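Local coordinates for protein carboxypeptidase 1 (Deinococcus radiodurans str. R1, PDB 5GIV) that probably removes amino acids one at a time from the C-terminus of peptides with broad specificity, as a zinc-dependent M32 carboxypeptidase, at residues G110-S115 / W410-I415. Sequence-based numbering, arbitrary orientation.
Sequences GHVGQS and WYFGPI
Val112 turns its branched side chain toward the backbone of Phe412 and Gly413: CB lies 3.9 Å from Phe412 C, and CG1, anti to its own carbonyl carbon, comes 3.9 Å from Gly413 N. A short, apolar valine suits a place where helix and loop run this close, the CA atoms of Val112 and Phe412 being 4.8 Å apart. Val112 O meets the edge of the Phe412 ring, 3.5 Å from Phe412 CD1. Gly113, without a side chain, offers its CA obliquely to the same ring, at 4.3 Å from CE1; Phe412 also stacks on Tyr116 of the same helix as Gly113. The contact seats the loop between helices 381-393 and 420-439 against helix 102-122 of this largely helical metallopeptidase, away from the zinc site. Ser115 supplies the polar link. Its hydroxyl donates a 2.8 Å hydrogen bond from OG to Tyr411 O, at a C=O...OG angle of 116°; chi1 of 176°, opposite the backbone N, swings OG toward that carbonyl. A water donates to both Ser115 OG and Trp410 O, linking the hydroxyl to a second loop carbonyl. Without OG, as with an alanine here, Tyr411 O would probably lose this donor and the water one of its two acceptors.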
loop_
_atom_site.group_PDB
_atom_site.type_symbol
_atom_site.label_atom_id
_atom_site.label_comp_id
_atom_site.label_asym_id
_atom_site.label_seq_id
_atom_site.Cartn_x
_atom_site.Cartn_y
_atom_site.Cartn_z
ATOM N N GLY A 110 18.081 -15.491 1.266
ATOM C CA GLY A 110 18.375 -15.084 2.630
ATOM C C GLY A 110 19.710 -14.375 2.750
ATOM O O GLY A 110 19.849 -13.415 3.514
ATOM N N HIS A 111 20.704 -14.820 1.982
ATOM C CA HIS A 111 22.017 -14.191 2.049
ATOM C C HIS A 111 21.970 -12.767 1.516
ATOM O O HIS A 111 22.454 -11.837 2.172
ATOM C CB HIS A 111 23.045 -15.009 1.272
ATOM C CG HIS A 111 24.339 -14.291 1.058
ATOM N ND1 HIS A 111 25.301 -14.181 2.038
ATOM C CD2 HIS A 111 24.827 -13.637 -0.021
ATOM C CE1 HIS A 111 26.327 -13.493 1.572
ATOM N NE2 HIS A 111 26.065 -13.150 0.324
ATOM N N VAL A 112 21.401 -12.577 0.322
ATOM C CA VAL A 112 21.349 -11.237 -0.260
ATOM C C VAL A 112 20.516 -10.312 0.610
ATOM O O VAL A 112 20.744 -9.095 0.628
ATOM C CB VAL A 112 20.820 -11.278 -1.711
ATOM C CG1 VAL A 112 21.758 -12.076 -2.594
ATOM C CG2 VAL A 112 19.416 -11.853 -1.762
ATOM N N GLY A 113 19.554 -10.863 1.356
ATOM C CA GLY A 113 18.819 -10.044 2.306
ATOM C C GLY A 113 19.709 -9.543 3.426
ATOM O O GLY A 113 19.615 -8.381 3.836
ATOM N N GLN A 114 20.597 -10.407 3.928
ATOM C CA GLN A 114 21.536 -9.995 4.966
ATOM C C GLN A 114 22.627 -9.098 4.402
ATOM O O GLN A 114 23.048 -8.138 5.058
ATOM C CB GLN A 114 22.149 -11.223 5.640
ATOM C CG GLN A 114 21.137 -12.090 6.370
ATOM C CD GLN A 114 21.794 -13.191 7.187
ATOM O OE1 GLN A 114 21.368 -13.486 8.307
ATOM N NE2 GLN A 114 22.834 -13.810 6.628
ATOM N N SER A 115 23.106 -9.406 3.191
ATOM C CA SER A 115 24.057 -8.529 2.512
ATOM C C SER A 115 23.471 -7.129 2.339
ATOM O O SER A 115 24.113 -6.124 2.665
ATOM C CB SER A 115 24.438 -9.131 1.156
ATOM O OG SER A 115 25.296 -8.271 0.433
ATOM N N TRP A 410 25.213 -5.476 -6.526
ATOM C CA TRP A 410 26.000 -6.615 -6.053
ATOM C C TRP A 410 25.756 -6.951 -4.584
ATOM O O TRP A 410 26.236 -7.990 -4.113
ATOM C CB TRP A 410 27.491 -6.347 -6.260
ATOM C CG TRP A 410 27.881 -6.119 -7.687
ATOM C CD1 TRP A 410 27.200 -6.525 -8.803
ATOM C CD2 TRP A 410 29.043 -5.423 -8.158
ATOM N NE1 TRP A 410 27.868 -6.124 -9.934
ATOM C CE2 TRP A 410 29.003 -5.448 -9.565
ATOM C CE3 TRP A 410 30.115 -4.786 -7.525
ATOM C CZ2 TRP A 410 29.991 -4.854 -10.352
ATOM C CZ3 TRP A 410 31.095 -4.203 -8.305
ATOM C CH2 TRP A 410 31.027 -4.243 -9.703
ATOM N N TYR A 411 25.017 -6.122 -3.849
ATOM C CA TYR A 411 24.765 -6.388 -2.441
ATOM C C TYR A 411 23.357 -6.897 -2.171
ATOM O O TYR A 411 23.102 -7.400 -1.069
ATOM C CB TYR A 411 25.016 -5.122 -1.613
ATOM C CG TYR A 411 26.385 -4.547 -1.849
ATOM C CD1 TYR A 411 27.492 -5.039 -1.169
ATOM C CD2 TYR A 411 26.579 -3.537 -2.779
ATOM C CE1 TYR A 411 28.743 -4.526 -1.395
ATOM C CE2 TYR A 411 27.828 -3.025 -3.013
ATOM C CZ TYR A 411 28.903 -3.520 -2.322
ATOM O OH TYR A 411 30.154 -3.007 -2.556
ATOM N N PHE A 412 22.444 -6.768 -3.133
ATOM C CA PHE A 412 21.077 -7.254 -3.002
ATOM C C PHE A 412 20.730 -8.245 -4.105
ATOM O O PHE A 412 19.553 -8.488 -4.372
ATOM C CB PHE A 412 20.100 -6.081 -3.009
ATOM C CG PHE A 412 18.753 -6.410 -2.439
ATOM C CD1 PHE A 412 18.581 -7.515 -1.614
ATOM C CD2 PHE A 412 17.653 -5.614 -2.724
ATOM C CE1 PHE A 412 17.335 -7.820 -1.082
ATOM C CE2 PHE A 412 16.403 -5.910 -2.197
ATOM C CZ PHE A 412 16.244 -7.015 -1.378
ATOM N N GLY A 413 21.734 -8.801 -4.770
ATOM C CA GLY A 413 21.515 -9.726 -5.847
ATOM C C GLY A 413 22.816 -10.326 -6.335
ATOM O O GLY A 413 23.883 -10.120 -5.748
ATOM N N PRO A 414 22.757 -11.067 -7.436
ATOM C CA PRO A 414 23.957 -11.735 -7.936
ATOM C C PRO A 414 24.955 -10.731 -8.479
ATOM O O PRO A 414 24.625 -9.588 -8.802
ATOM C CB PRO A 414 23.428 -12.642 -9.056
ATOM C CG PRO A 414 21.938 -12.666 -8.895
ATOM C CD PRO A 414 21.587 -11.339 -8.281
ATOM N N ILE A 415 26.197 -11.189 -8.581
ATOM C CA ILE A 415 27.268 -10.457 -9.240
ATOM C C ILE A 415 27.382 -10.986 -10.661
ATOM O O ILE A 415 27.619 -12.184 -10.863
ATOM C CB ILE A 415 28.601 -10.609 -8.496
ATOM C CG1 ILE A 415 28.522 -9.956 -7.120
ATOM C CG2 ILE A 415 29.728 -10.004 -9.311
ATOM C CD1 ILE A 415 29.699 -10.302 -6.228
HETATM O O HOH W 1 26.845 -9.161 -1.801
#